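Local coordinates for protein adenosine deaminase (PDB 4GXW) that probably acts as a zinc-dependent adenosine or adenine deaminase, hydrolysing the amino group off a purine with release of ammonia, at residues A[100-105]-A[111-116]; A[151-156]-A[339-344]; A[115-120]-A[131-136]; A[47-52]-A[94-99]. One frame throughout, in Å; residues are numbered along the deposited sequence.

Contact 1 (A[100-105]-A[111-116]); sequences EYLEDA and RHAEFF
One face of the F115 ring receives the edge of Y101 in an offset edge-to-face pair: Y101 CD2 stands over that face toward its rim, the planes are inclined at 69°, and the ring centroids lie 5.6 Å apart. L102 CD1 reaches the same ring obliquely, 4.3 Å from F115 CE1. With CG anti to the backbone N (chi1 158°), the Y101 ring meets the strand obliquely, Y101 CE2 3.8 Å from F115 CB. Y101 OH rests 3.5 Å from A113 CB, and L102 CD2 touches the same methyl at 3.8 Å. This is helix-on-strand packing in a TIM barrel: helix 91-106 covers the outer side of strand 110-117. H112 and E114 point away from the helix, H112 NE2 donating in its ring plane to the anti lone pair of E114 OE2 (2.7 Å). E114 OE2 also accepts from W340 N, and E114 OE1 forms a salt bridge with R238. Contact here is apolar and aromatic, so the buried Y101 OH is satisfied not by the strand but by E33 OE1.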
loop_
_atom_site.group_PDB
_atom_site.type_symbol
_atom_site.label_atom_id
_atom_site.label_comp_id
_atom_site.label_asym_id
_atom_site.label_seq_id
_atom_site.Cartn_x
_atom_site.Cartn_y
_atom_site.Cartn_z
ATOM N N GLU A 100 9.091 -12.768 2.846
ATOM C CA GLU A 100 9.564 -11.930 3.951
ATOM C C GLU A 100 8.643 -10.745 4.229
ATOM O O GLU A 100 8.440 -10.376 5.385
ATOM C CB GLU A 100 11.013 -11.476 3.720
ATOM C CG GLU A 100 11.985 -12.643 3.755
ATOM C CD GLU A 100 13.444 -12.259 3.625
ATOM O OE1 GLU A 100 13.755 -11.062 3.441
ATOM O OE2 GLU A 100 14.298 -13.178 3.712
ATOM N N TYR A 101 8.081 -10.154 3.181
ATOM C CA TYR A 101 7.093 -9.092 3.359
ATOM C C TYR A 101 5.889 -9.629 4.131
ATOM O O TYR A 101 5.460 -9.032 5.125
ATOM C CB TYR A 101 6.653 -8.477 2.018
ATOM C CG TYR A 101 5.305 -7.802 2.125
ATOM C CD1 TYR A 101 5.099 -6.742 3.008
ATOM C CD2 TYR A 101 4.221 -8.259 1.390
ATOM C CE1 TYR A 101 3.846 -6.148 3.136
ATOM C CE2 TYR A 101 2.971 -7.675 1.507
ATOM C CZ TYR A 101 2.787 -6.623 2.378
ATOM O OH TYR A 101 1.536 -6.047 2.479
ATOM N N LEU A 102 5.364 -10.771 3.702
ATOM C CA LEU A 102 4.174 -11.324 4.329
ATOM C C LEU A 102 4.445 -11.741 5.777
ATOM O O LEU A 102 3.579 -11.579 6.643
ATOM C CB LEU A 102 3.574 -12.465 3.495
ATOM C CG LEU A 102 3.010 -12.009 2.147
ATOM C CD1 LEU A 102 2.736 -13.180 1.221
ATOM C CD2 LEU A 102 1.752 -11.164 2.332
ATOM N N GLU A 103 5.645 -12.251 6.051
ATOM C CA GLU A 103 6.048 -12.531 7.430
ATOM C C GLU A 103 6.024 -11.266 8.289
ATOM O O GLU A 103 5.502 -11.260 9.402
ATOM C CB GLU A 103 7.447 -13.145 7.472
ATOM C CG GLU A 103 7.915 -13.431 8.888
ATOM C CD GLU A 103 9.273 -14.103 8.960
ATOM O OE1 GLU A 103 10.033 -14.059 7.966
ATOM O OE2 GLU A 103 9.583 -14.676 10.035
ATOM N N ASP A 104 6.598 -10.189 7.763
ATOM C CA ASP A 104 6.635 -8.925 8.493
ATOM C C ASP A 104 5.240 -8.330 8.697
ATOM O O ASP A 104 4.953 -7.783 9.770
ATOM C CB ASP A 104 7.556 -7.915 7.802
ATOM C CG ASP A 104 9.028 -8.311 7.879
ATOM O OD1 ASP A 104 9.406 -9.101 8.777
ATOM O OD2 ASP A 104 9.820 -7.813 7.046
ATOM N N ALA A 105 4.379 -8.433 7.691
ATOM C CA ALA A 105 3.004 -7.957 7.830
ATOM C C ALA A 105 2.248 -8.775 8.883
ATOM O O ALA A 105 1.558 -8.217 9.753
ATOM C CB ALA A 105 2.286 -8.012 6.482
ATOM N N ARG A 111 -3.885 -9.731 8.556
ATOM C CA ARG A 111 -4.445 -11.058 8.313
ATOM C C ARG A 111 -4.654 -11.322 6.832
ATOM O O ARG A 111 -4.820 -12.466 6.410
ATOM C CB ARG A 111 -5.747 -11.223 9.086
ATOM C CG ARG A 111 -5.505 -11.185 10.581
ATOM C CD ARG A 111 -6.778 -11.206 11.397
ATOM N NE ARG A 111 -6.477 -11.246 12.828
ATOM C CZ ARG A 111 -7.396 -11.222 13.787
ATOM N NH1 ARG A 111 -8.679 -11.173 13.471
ATOM N NH2 ARG A 111 -7.029 -11.259 15.062
ATOM N N HIS A 112 -4.623 -10.248 6.048
ATOM C CA HIS A 112 -4.844 -10.308 4.613
ATOM C C HIS A 112 -4.108 -9.131 3.987
ATOM O O HIS A 112 -4.352 -7.981 4.359
ATOM C CB HIS A 112 -6.348 -10.228 4.312
ATOM C CG HIS A 112 -6.675 -10.204 2.853
ATOM N ND1 HIS A 112 -6.752 -11.347 2.086
ATOM C CD2 HIS A 112 -6.944 -9.171 2.018
ATOM C CE1 HIS A 112 -7.047 -11.018 0.839
ATOM N NE2 HIS A 112 -7.159 -9.702 0.771
ATOM N N ALA A 113 -3.210 -9.421 3.047
ATOM C CA ALA A 113 -2.408 -8.392 2.382
ATOM C C ALA A 113 -2.539 -8.503 0.869
ATOM O O ALA A 113 -2.353 -9.582 0.303
ATOM C CB ALA A 113 -0.933 -8.510 2.777
ATOM N N GLU A 114 -2.843 -7.388 0.210
ATOM C CA GLU A 114 -2.844 -7.339 -1.248
ATOM C C GLU A 114 -1.728 -6.391 -1.635
ATOM O O GLU A 114 -1.706 -5.242 -1.180
ATOM C CB GLU A 114 -4.205 -6.861 -1.764
ATOM C CG GLU A 114 -5.348 -7.666 -1.156
ATOM C CD GLU A 114 -6.719 -7.324 -1.695
ATOM O OE1 GLU A 114 -6.830 -6.513 -2.640
ATOM O OE2 GLU A 114 -7.704 -7.879 -1.163
ATOM N N PHE A 115 -0.786 -6.879 -2.442
ATOM C CA PHE A 115 0.440 -6.130 -2.714
ATOM C C PHE A 115 0.757 -6.006 -4.198
ATOM O O PHE A 115 0.379 -6.866 -5.002
ATOM C CB PHE A 115 1.624 -6.697 -1.910
ATOM C CG PHE A 115 1.984 -8.125 -2.247
ATOM C CD1 PHE A 115 1.349 -9.191 -1.624
ATOM C CD2 PHE A 115 2.977 -8.400 -3.172
ATOM C CE1 PHE A 115 1.707 -10.515 -1.927
ATOM C CE2 PHE A 115 3.331 -9.708 -3.470
ATOM C CZ PHE A 115 2.688 -10.765 -2.857
ATOM N N PHE A 116 1.434 -4.910 -4.541
ATOM C CA PHE A 116 1.733 -4.534 -5.921
ATOM C C PHE A 116 3.102 -5.046 -6.381
ATOM O O PHE A 116 4.087 -4.982 -5.638
ATOM C CB PHE A 116 1.750 -3.010 -6.058
ATOM C CG PHE A 116 0.447 -2.324 -5.705
ATOM C CD1 PHE A 116 -0.764 -2.757 -6.221
ATOM C CD2 PHE A 116 0.441 -1.237 -4.838
ATOM C CE1 PHE A 116 -1.953 -2.105 -5.891
ATOM C CE2 PHE A 116 -0.751 -0.586 -4.512
ATOM C CZ PHE A 116 -1.944 -1.031 -5.044
#

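Contact 2 (A[151-156]-A[339-344]); sequences GARLIP and AWVDDD
W340 and I155 form the tight half of this contact, in which the turn between helices 325-338 and 343-371 packs near the N-terminal end of TIM-barrel strand 151-159, the end away from the zinc. I155 CD1 sits 3.7 Å from W340 CZ3, on the benzo part of the indole, and I155 CG1 is almost as near, the side chains crossing at about a right angle. An inverse gamma turn pivots on W340, closed by a weak bond from V341 N to A339 O (3.2 Å); R238 makes a cation-pi contact with the indole. The looser half belongs to the partly exposed R153. Its chain bends at chi2 (-67°), bringing the guanidinium back over its own strand, where R153 NH1 donates to A152 O from above the carbonyl plane. V341 CG1 lies over one guanidinium face, 4.0 Å from R153 NH2. R153 NE stays 3.9 Å from W340 O. A water at the guanidinium edge, in its plane, bridges them, accepting from R153 NE and donating to W340 O, each at 2.7 Å.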
loop_
_atom_site.group_PDB
_atom_site.type_symbol
_atom_site.label_atom_id
_atom_site.label_comp_id
_atom_site.label_asym_id
_atom_site.label_seq_id
_atom_site.Cartn_x
_atom_site.Cartn_y
_atom_site.Cartn_z
ATOM N N GLY A 151 -3.328 -14.397 4.746
ATOM C CA GLY A 151 -3.830 -14.529 3.384
ATOM C C GLY A 151 -3.317 -13.394 2.523
ATOM O O GLY A 151 -2.946 -12.331 3.032
ATOM N N ALA A 152 -3.285 -13.594 1.208
ATOM C CA ALA A 152 -2.732 -12.559 0.336
ATOM C C ALA A 152 -3.272 -12.625 -1.080
ATOM O O ALA A 152 -3.703 -13.688 -1.545
ATOM C CB ALA A 152 -1.198 -12.636 0.317
ATOM N N ARG A 153 -3.260 -11.476 -1.755
ATOM C CA ARG A 153 -3.463 -11.419 -3.201
ATOM C C ARG A 153 -2.338 -10.625 -3.843
ATOM O O ARG A 153 -1.816 -9.673 -3.251
ATOM C CB ARG A 153 -4.796 -10.760 -3.558
ATOM C CG ARG A 153 -6.026 -11.428 -2.964
ATOM C CD ARG A 153 -6.260 -12.807 -3.561
ATOM N NE ARG A 153 -7.481 -13.422 -3.039
ATOM C CZ ARG A 153 -7.559 -14.079 -1.884
ATOM N NH1 ARG A 153 -6.487 -14.225 -1.113
ATOM N NH2 ARG A 153 -8.717 -14.600 -1.498
ATOM N N LEU A 154 -1.991 -11.014 -5.064
ATOM C CA LEU A 154 -0.998 -10.323 -5.876
ATOM C C LEU A 154 -1.704 -9.437 -6.895
ATOM O O LEU A 154 -2.657 -9.868 -7.550
ATOM C CB LEU A 154 -0.132 -11.346 -6.605
ATOM C CG LEU A 154 0.936 -10.816 -7.563
ATOM C CD1 LEU A 154 1.916 -9.926 -6.804
ATOM C CD2 LEU A 154 1.656 -11.986 -8.222
ATOM N N ILE A 155 -1.225 -8.204 -7.026
ATOM C CA ILE A 155 -1.796 -7.227 -7.945
ATOM C C ILE A 155 -0.697 -6.756 -8.895
ATOM O O ILE A 155 0.027 -5.796 -8.608
ATOM C CB ILE A 155 -2.429 -6.031 -7.192
ATOM C CG1 ILE A 155 -3.471 -6.518 -6.178
ATOM C CG2 ILE A 155 -3.053 -5.038 -8.175
ATOM C CD1 ILE A 155 -4.040 -5.403 -5.290
ATOM N N PRO A 156 -0.545 -7.444 -10.040
ATOM C CA PRO A 156 0.398 -6.975 -11.058
ATOM C C PRO A 156 0.015 -5.553 -11.447
ATOM O O PRO A 156 -1.169 -5.264 -11.664
ATOM C CB PRO A 156 0.195 -7.970 -12.204
ATOM C CG PRO A 156 -0.309 -9.219 -11.519
ATOM C CD PRO A 156 -1.202 -8.709 -10.417
ATOM N N ALA A 339 -11.436 -4.828 0.325
ATOM C CA ALA A 339 -10.635 -5.999 -0.016
ATOM C C ALA A 339 -11.213 -6.785 -1.190
ATOM O O ALA A 339 -12.423 -6.808 -1.424
ATOM C CB ALA A 339 -10.461 -6.901 1.208
ATOM N N TRP A 340 -10.322 -7.454 -1.908
ATOM C CA TRP A 340 -10.703 -8.238 -3.069
ATOM C C TRP A 340 -10.909 -9.694 -2.666
ATOM O O TRP A 340 -10.167 -10.593 -3.060
ATOM C CB TRP A 340 -9.662 -8.066 -4.172
ATOM C CG TRP A 340 -9.735 -6.692 -4.791
ATOM C CD1 TRP A 340 -10.680 -5.723 -4.540
ATOM C CD2 TRP A 340 -8.843 -6.136 -5.766
ATOM N NE1 TRP A 340 -10.424 -4.607 -5.310
ATOM C CE2 TRP A 340 -9.300 -4.831 -6.059
ATOM C CE3 TRP A 340 -7.692 -6.603 -6.401
ATOM C CZ2 TRP A 340 -8.657 -4.001 -6.981
ATOM C CZ3 TRP A 340 -7.058 -5.782 -7.313
ATOM C CH2 TRP A 340 -7.544 -4.499 -7.596
ATOM N N VAL A 341 -11.931 -9.894 -1.838
ATOM C CA VAL A 341 -12.345 -11.215 -1.381
ATOM C C VAL A 341 -13.854 -11.299 -1.540
ATOM O O VAL A 341 -14.506 -10.280 -1.794
ATOM C CB VAL A 341 -11.958 -11.478 0.098
ATOM C CG1 VAL A 341 -10.448 -11.466 0.267
ATOM C CG2 VAL A 341 -12.619 -10.463 1.045
ATOM N N ASP A 342 -14.423 -12.492 -1.391
ATOM C CA ASP A 342 -15.867 -12.607 -1.615
ATOM C C ASP A 342 -16.712 -12.084 -0.447
ATOM O O ASP A 342 -16.191 -11.810 0.648
ATOM C CB ASP A 342 -16.292 -14.021 -2.046
ATOM C CG ASP A 342 -16.006 -15.083 -0.998
ATOM O OD1 ASP A 342 -15.888 -14.757 0.200
ATOM O OD2 ASP A 342 -15.926 -16.271 -1.377
ATOM N N ASP A 343 -18.011 -11.942 -0.691
ATOM C CA ASP A 343 -18.919 -11.364 0.295
ATOM C C ASP A 343 -18.970 -12.164 1.594
ATOM O O ASP A 343 -19.082 -11.580 2.676
ATOM C CB ASP A 343 -20.329 -11.222 -0.281
ATOM C CG ASP A 343 -20.408 -10.184 -1.378
ATOM O OD1 ASP A 343 -19.470 -9.370 -1.499
ATOM O OD2 ASP A 343 -21.414 -10.177 -2.114
ATOM N N ASP A 344 -18.895 -13.491 1.494
ATOM C CA ASP A 344 -18.945 -14.337 2.690
ATOM C C ASP A 344 -17.762 -14.049 3.598
ATOM O O ASP A 344 -17.905 -13.937 4.821
ATOM C CB ASP A 344 -18.950 -15.824 2.319
ATOM C CG ASP A 344 -20.262 -16.270 1.716
ATOM O OD1 ASP A 344 -21.285 -15.582 1.931
ATOM O OD2 ASP A 344 -20.272 -17.317 1.030
HETATM O O HOH W 1 -9.859 -13.064 -4.185
#

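Contact 3 (A[115-120]-A[131-136])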
loop_
_atom_site.group_PDB
_atom_site.type_symbol
_atom_site.label_atom_id
_atom_site.label_comp_id
_atom_site.label_asym_id
_atom_site.label_seq_id
_atom_site.Cartn_x
_atom_site.Cartn_y
_atom_site.Cartn_z
ATOM N N PHE A 115 -0.786 -6.879 -2.442
ATOM C CA PHE A 115 0.440 -6.130 -2.714
ATOM C C PHE A 115 0.757 -6.006 -4.198
ATOM O O PHE A 115 0.379 -6.866 -5.002
ATOM C CB PHE A 115 1.624 -6.697 -1.910
ATOM C CG PHE A 115 1.984 -8.125 -2.247
ATOM C CD1 PHE A 115 1.349 -9.191 -1.624
ATOM C CD2 PHE A 115 2.977 -8.400 -3.172
ATOM C CE1 PHE A 115 1.707 -10.515 -1.927
ATOM C CE2 PHE A 115 3.331 -9.708 -3.470
ATOM C CZ PHE A 115 2.688 -10.765 -2.857
ATOM N N PHE A 116 1.434 -4.910 -4.541
ATOM C CA PHE A 116 1.733 -4.534 -5.921
ATOM C C PHE A 116 3.102 -5.046 -6.381
ATOM O O PHE A 116 4.087 -4.982 -5.638
ATOM C CB PHE A 116 1.750 -3.010 -6.058
ATOM C CG PHE A 116 0.447 -2.324 -5.705
ATOM C CD1 PHE A 116 -0.764 -2.757 -6.221
ATOM C CD2 PHE A 116 0.441 -1.237 -4.838
ATOM C CE1 PHE A 116 -1.953 -2.105 -5.891
ATOM C CE2 PHE A 116 -0.751 -0.586 -4.512
ATOM C CZ PHE A 116 -1.944 -1.031 -5.044
ATOM N N TRP A 117 3.159 -5.510 -7.628
ATOM C CA TRP A 117 4.411 -5.925 -8.258
ATOM C C TRP A 117 4.342 -5.482 -9.709
ATOM O O TRP A 117 3.315 -5.690 -10.357
ATOM C CB TRP A 117 4.563 -7.447 -8.186
ATOM C CG TRP A 117 5.506 -8.047 -9.205
ATOM C CD1 TRP A 117 6.843 -7.773 -9.363
ATOM C CD2 TRP A 117 5.184 -9.033 -10.197
ATOM N NE1 TRP A 117 7.365 -8.532 -10.398
ATOM C CE2 TRP A 117 6.366 -9.320 -10.910
ATOM C CE3 TRP A 117 4.009 -9.719 -10.531
ATOM C CZ2 TRP A 117 6.397 -10.235 -11.959
ATOM C CZ3 TRP A 117 4.047 -10.634 -11.558
ATOM C CH2 TRP A 117 5.233 -10.886 -12.260
ATOM N N ASN A 118 5.409 -4.860 -10.213
ATOM C CA ASN A 118 5.457 -4.443 -11.619
ATOM C C ASN A 118 6.126 -5.487 -12.510
ATOM O O ASN A 118 7.348 -5.622 -12.522
ATOM C CB ASN A 118 6.199 -3.116 -11.783
ATOM C CG ASN A 118 5.620 -2.004 -10.947
ATOM O OD1 ASN A 118 6.127 -1.719 -9.856
ATOM N ND2 ASN A 118 4.573 -1.342 -11.456
ATOM N N PRO A 119 5.322 -6.234 -13.277
ATOM C CA PRO A 119 5.928 -7.255 -14.145
ATOM C C PRO A 119 6.770 -6.701 -15.288
ATOM O O PRO A 119 7.650 -7.412 -15.769
ATOM C CB PRO A 119 4.723 -8.000 -14.726
ATOM C CG PRO A 119 3.542 -7.565 -13.935
ATOM C CD PRO A 119 3.852 -6.225 -13.351
ATOM N N THR A 120 6.497 -5.474 -15.730
ATOM C CA THR A 120 7.263 -4.911 -16.837
ATOM C C THR A 120 8.752 -4.851 -16.506
ATOM O O THR A 120 9.589 -5.324 -17.283
ATOM C CB THR A 120 6.746 -3.521 -17.244
ATOM O OG1 THR A 120 5.360 -3.612 -17.584
ATOM C CG2 THR A 120 7.526 -2.977 -18.430
ATOM N N ALA A 131 5.958 -16.018 -16.448
ATOM C CA ALA A 131 5.423 -17.251 -15.872
ATOM C C ALA A 131 6.238 -17.711 -14.669
ATOM O O ALA A 131 5.686 -18.133 -13.653
ATOM C CB ALA A 131 5.356 -18.349 -16.926
ATOM N N ASP A 132 7.559 -17.614 -14.784
ATOM C CA ASP A 132 8.444 -18.008 -13.693
ATOM C C ASP A 132 8.389 -17.029 -12.531
ATOM O O ASP A 132 8.420 -17.427 -11.372
ATOM C CB ASP A 132 9.880 -18.151 -14.198
ATOM C CG ASP A 132 10.009 -19.192 -15.281
ATOM O OD1 ASP A 132 9.321 -20.233 -15.175
ATOM O OD2 ASP A 132 10.789 -18.976 -16.227
ATOM N N ALA A 133 8.302 -15.741 -12.851
ATOM C CA ALA A 133 8.231 -14.718 -11.814
ATOM C C ALA A 133 6.945 -14.854 -11.000
ATOM O O ALA A 133 6.972 -14.848 -9.765
ATOM C CB ALA A 133 8.332 -13.334 -12.429
ATOM N N GLN A 134 5.810 -14.972 -11.683
ATOM C CA GLN A 134 4.534 -15.092 -10.983
ATOM C C GLN A 134 4.491 -16.369 -10.146
ATOM O O GLN A 134 4.030 -16.345 -9.008
ATOM C CB GLN A 134 3.338 -15.037 -11.945
ATOM C CG GLN A 134 2.022 -14.857 -11.192
ATOM C CD GLN A 134 0.801 -15.170 -12.019
ATOM O OE1 GLN A 134 0.194 -14.283 -12.631
ATOM N NE2 GLN A 134 0.414 -16.433 -12.026
ATOM N N ALA A 135 4.978 -17.476 -10.701
ATOM C CA ALA A 135 4.980 -18.726 -9.951
ATOM C C ALA A 135 5.795 -18.597 -8.667
ATOM O O ALA A 135 5.407 -19.109 -7.622
ATOM C CB ALA A 135 5.499 -19.873 -10.806
ATOM N N ALA A 136 6.922 -17.897 -8.748
ATOM C CA ALA A 136 7.785 -17.740 -7.581
ATOM C C ALA A 136 7.111 -16.887 -6.504
ATOM O O ALA A 136 7.151 -17.211 -5.310
ATOM C CB ALA A 136 9.117 -17.138 -7.982
#
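W117 carries this contact alone on its side, its indole reaching from the end of strand 110-117 to A133 and Q134 on helix 130-148. Followed from the start of segment 115-120, F115 turns toward the same helix but lands further along it, on I137 and M141. F116 goes elsewhere, its ring meeting those of the zinc ligands H35, H37 and H216. W117 comes next. A chi1 of 158° swings the indole away from the backbone N and carries its six-membered ring out to the helix: W117 CZ2 lies 3.7 Å from A133 CB, and W117 CH2 is 4.0 Å from that methyl. W117 CH2 also comes within 4.2 Å of Q134 N, an approach oblique to the ring. W117 NE1 is hydrogen-bonded to T122 OG1, and Y130 and I137 also touch the indole. N118, at the N-cap position of helix 119-126, turns its amide to D188 OD1 and S157 O. P119 then folds back on W117, and P119 CA stands 3.7 Å above one face of the indole, offset toward the rim. Strand, sharp turn into a short helix, then the covering helix 130-148: this is the C-terminal end of a TIM-barrel strand, where metallo-dependent hydrolases place the metal, and the W117 side chain is about 12 Å from the zinc ion.

Contact 4 (A[47-52]-A[94-99]); sequences FVALAQ and LRRIAY
A49 and L50 of helix 44-54 face R96 and I97 of helix 91-106 in a sparse helix-to-helix contact. Its apolar part is one pair of branches: L50 CD1 comes to 4.5 Å from I97 CG2, a loose van der Waals approach between two buried side chains. Other residues share in packing both partners, L87 and L88 lying against L50, L38 and V42 against I97. I97 CG1 takes the position between the backbone N and the carbonyl carbon (chi1 62°), which puts CG2 anti to the carbonyl carbon, and this branch meets L50. Helix 91-106 is one of the helices of the outer layer, packed on strand 110-117 of the TIM barrel, whereas helix 44-54 belongs to a group of helices inserted in the chain between strand 31-33 and helix 91-106; here the inserted helices lie against the outer helix of the barrel. The remaining part pairs a methyl with a charged group. R96 runs out fully extended, all of its first three torsions near 180°, and brings R96 NH1 to 4.2 Å from A49 CB, the methyl sitting oblique to the guanidinium plane. Both residues are partly exposed, at the margin of the contact. Charge pairing is supplied from within helix 91-106, one turn further on, where R96 NE forms a salt bridge with E100 OE2.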
loop_
_atom_site.group_PDB
_atom_site.type_symbol
_atom_site.label_atom_id
_atom_site.label_comp_id
_atom_site.label_asym_id
_atom_site.label_seq_id
_atom_site.Cartn_x
_atom_site.Cartn_y
_atom_site.Cartn_z
ATOM N N PHE A 47 18.341 -6.848 1.049
ATOM C CA PHE A 47 18.866 -5.972 0.000
ATOM C C PHE A 47 20.386 -6.160 -0.100
ATOM O O PHE A 47 20.936 -6.298 -1.198
ATOM C CB PHE A 47 18.501 -4.513 0.314
ATOM C CG PHE A 47 18.586 -3.579 -0.872
ATOM C CD1 PHE A 47 19.812 -3.121 -1.331
ATOM C CD2 PHE A 47 17.432 -3.125 -1.497
ATOM C CE1 PHE A 47 19.885 -2.250 -2.416
ATOM C CE2 PHE A 47 17.501 -2.256 -2.579
ATOM C CZ PHE A 47 18.726 -1.820 -3.036
ATOM N N VAL A 48 21.056 -6.177 1.052
ATOM C CA VAL A 48 22.494 -6.436 1.118
ATOM C C VAL A 48 22.869 -7.785 0.502
ATOM O O VAL A 48 23.788 -7.863 -0.318
ATOM C CB VAL A 48 22.993 -6.349 2.574
ATOM C CG1 VAL A 48 24.409 -6.900 2.707
ATOM C CG2 VAL A 48 22.923 -4.911 3.054
ATOM N N ALA A 49 22.147 -8.837 0.877
ATOM C CA ALA A 49 22.428 -10.182 0.381
ATOM C C ALA A 49 22.269 -10.256 -1.129
ATOM O O ALA A 49 23.101 -10.850 -1.822
ATOM C CB ALA A 49 21.521 -11.197 1.054
ATOM N N LEU A 50 21.195 -9.658 -1.636
ATOM C CA LEU A 50 20.952 -9.626 -3.071
ATOM C C LEU A 50 22.051 -8.867 -3.819
ATOM O O LEU A 50 22.520 -9.304 -4.872
ATOM C CB LEU A 50 19.587 -9.003 -3.363
ATOM C CG LEU A 50 18.374 -9.832 -2.938
ATOM C CD1 LEU A 50 17.098 -9.022 -3.113
ATOM C CD2 LEU A 50 18.313 -11.101 -3.770
ATOM N N ALA A 51 22.471 -7.735 -3.267
ATOM C CA ALA A 51 23.513 -6.920 -3.886
ATOM C C ALA A 51 24.850 -7.656 -3.947
ATOM O O ALA A 51 25.548 -7.635 -4.968
ATOM C CB ALA A 51 23.666 -5.610 -3.139
ATOM N N GLN A 52 25.210 -8.301 -2.844
ATOM C CA GLN A 52 26.486 -8.998 -2.753
ATOM C C GLN A 52 26.536 -10.184 -3.707
ATOM O O GLN A 52 27.568 -10.447 -4.325
ATOM C CB GLN A 52 26.751 -9.446 -1.313
ATOM C CG GLN A 52 26.961 -8.286 -0.348
ATOM C CD GLN A 52 26.988 -8.719 1.104
ATOM O OE1 GLN A 52 26.480 -9.782 1.459
ATOM N NE2 GLN A 52 27.583 -7.889 1.955
ATOM N N LEU A 94 12.270 -13.189 -5.965
ATOM C CA LEU A 94 10.900 -12.695 -5.839
ATOM C C LEU A 94 10.120 -13.516 -4.818
ATOM O O LEU A 94 9.337 -12.962 -4.041
ATOM C CB LEU A 94 10.192 -12.718 -7.192
ATOM C CG LEU A 94 10.797 -11.755 -8.216
ATOM C CD1 LEU A 94 10.233 -12.007 -9.608
ATOM C CD2 LEU A 94 10.568 -10.318 -7.816
ATOM N N ARG A 95 10.333 -14.832 -4.812
ATOM C CA ARG A 95 9.731 -15.684 -3.794
ATOM C C ARG A 95 10.168 -15.198 -2.415
ATOM O O ARG A 95 9.338 -15.000 -1.511
ATOM C CB ARG A 95 10.164 -17.148 -3.955
ATOM C CG ARG A 95 9.560 -18.064 -2.885
ATOM C CD ARG A 95 10.391 -19.310 -2.586
ATOM N NE ARG A 95 11.795 -18.990 -2.344
ATOM C CZ ARG A 95 12.295 -18.556 -1.190
ATOM N NH1 ARG A 95 11.526 -18.397 -0.118
ATOM N NH2 ARG A 95 13.593 -18.292 -1.102
ATOM N N ARG A 96 11.475 -15.017 -2.246
ATOM C CA ARG A 96 12.013 -14.595 -0.953
ATOM C C ARG A 96 11.415 -13.278 -0.456
ATOM O O ARG A 96 10.991 -13.173 0.705
ATOM C CB ARG A 96 13.543 -14.504 -0.993
ATOM C CG ARG A 96 14.145 -14.110 0.343
ATOM C CD ARG A 96 15.656 -14.107 0.288
ATOM N NE ARG A 96 16.222 -13.660 1.556
ATOM C CZ ARG A 96 17.520 -13.640 1.834
ATOM N NH1 ARG A 96 18.399 -14.050 0.936
ATOM N NH2 ARG A 96 17.930 -13.213 3.016
ATOM N N ILE A 97 11.387 -12.262 -1.311
ATOM C CA ILE A 97 10.915 -10.970 -0.830
ATOM C C ILE A 97 9.405 -10.965 -0.577
ATOM O O ILE A 97 8.939 -10.269 0.330
ATOM C CB ILE A 97 11.398 -9.762 -1.679
ATOM C CG1 ILE A 97 10.888 -9.826 -3.118
ATOM C CG2 ILE A 97 12.924 -9.675 -1.636
ATOM C CD1 ILE A 97 11.180 -8.557 -3.886
ATOM N N ALA A 98 8.648 -11.764 -1.331
ATOM C CA ALA A 98 7.216 -11.903 -1.059
ATOM C C ALA A 98 6.994 -12.569 0.302
ATOM O O ALA A 98 6.188 -12.106 1.111
ATOM C CB ALA A 98 6.519 -12.679 -2.174
ATOM N N TYR A 99 7.732 -13.646 0.554
ATOM C CA TYR A 99 7.604 -14.393 1.798
ATOM C C TYR A 99 7.996 -13.516 2.983
ATOM O O TYR A 99 7.303 -13.506 4.008
ATOM C CB TYR A 99 8.481 -15.644 1.733
ATOM C CG TYR A 99 8.476 -16.508 2.972
ATOM C CD1 TYR A 99 7.448 -17.408 3.215
ATOM C CD2 TYR A 99 9.521 -16.440 3.890
ATOM C CE1 TYR A 99 7.461 -18.214 4.337
ATOM C CE2 TYR A 99 9.538 -17.247 5.022
ATOM C CZ TYR A 99 8.504 -18.130 5.238
ATOM O OH TYR A 99 8.513 -18.935 6.363
#

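How the contacts relate
Along the chain the order is contact 4, contact 1, contact 3, contact 2. Contacts 4 and 1 use successive turns of helix 91-106, their centres about 15 Å apart, and contacts 1 and 3 share F115 and F116 on strand 110-117. Strand 151-159 of contact 2 is the sheet neighbour of that strand, with F115 O hydrogen-bonded to I155 N, and E114 of contact 1 reaches W340 of contact 2. Contacts 3 and 4 touch where A133 meets L94. Contacts 2 and 4 are farthest apart, centres about 24 Å. Together they run from the inserted helices through the helical layer and the parallel strands to the turn that precedes helix 343-371, on adjoining elements of the barrel that holds the zinc site.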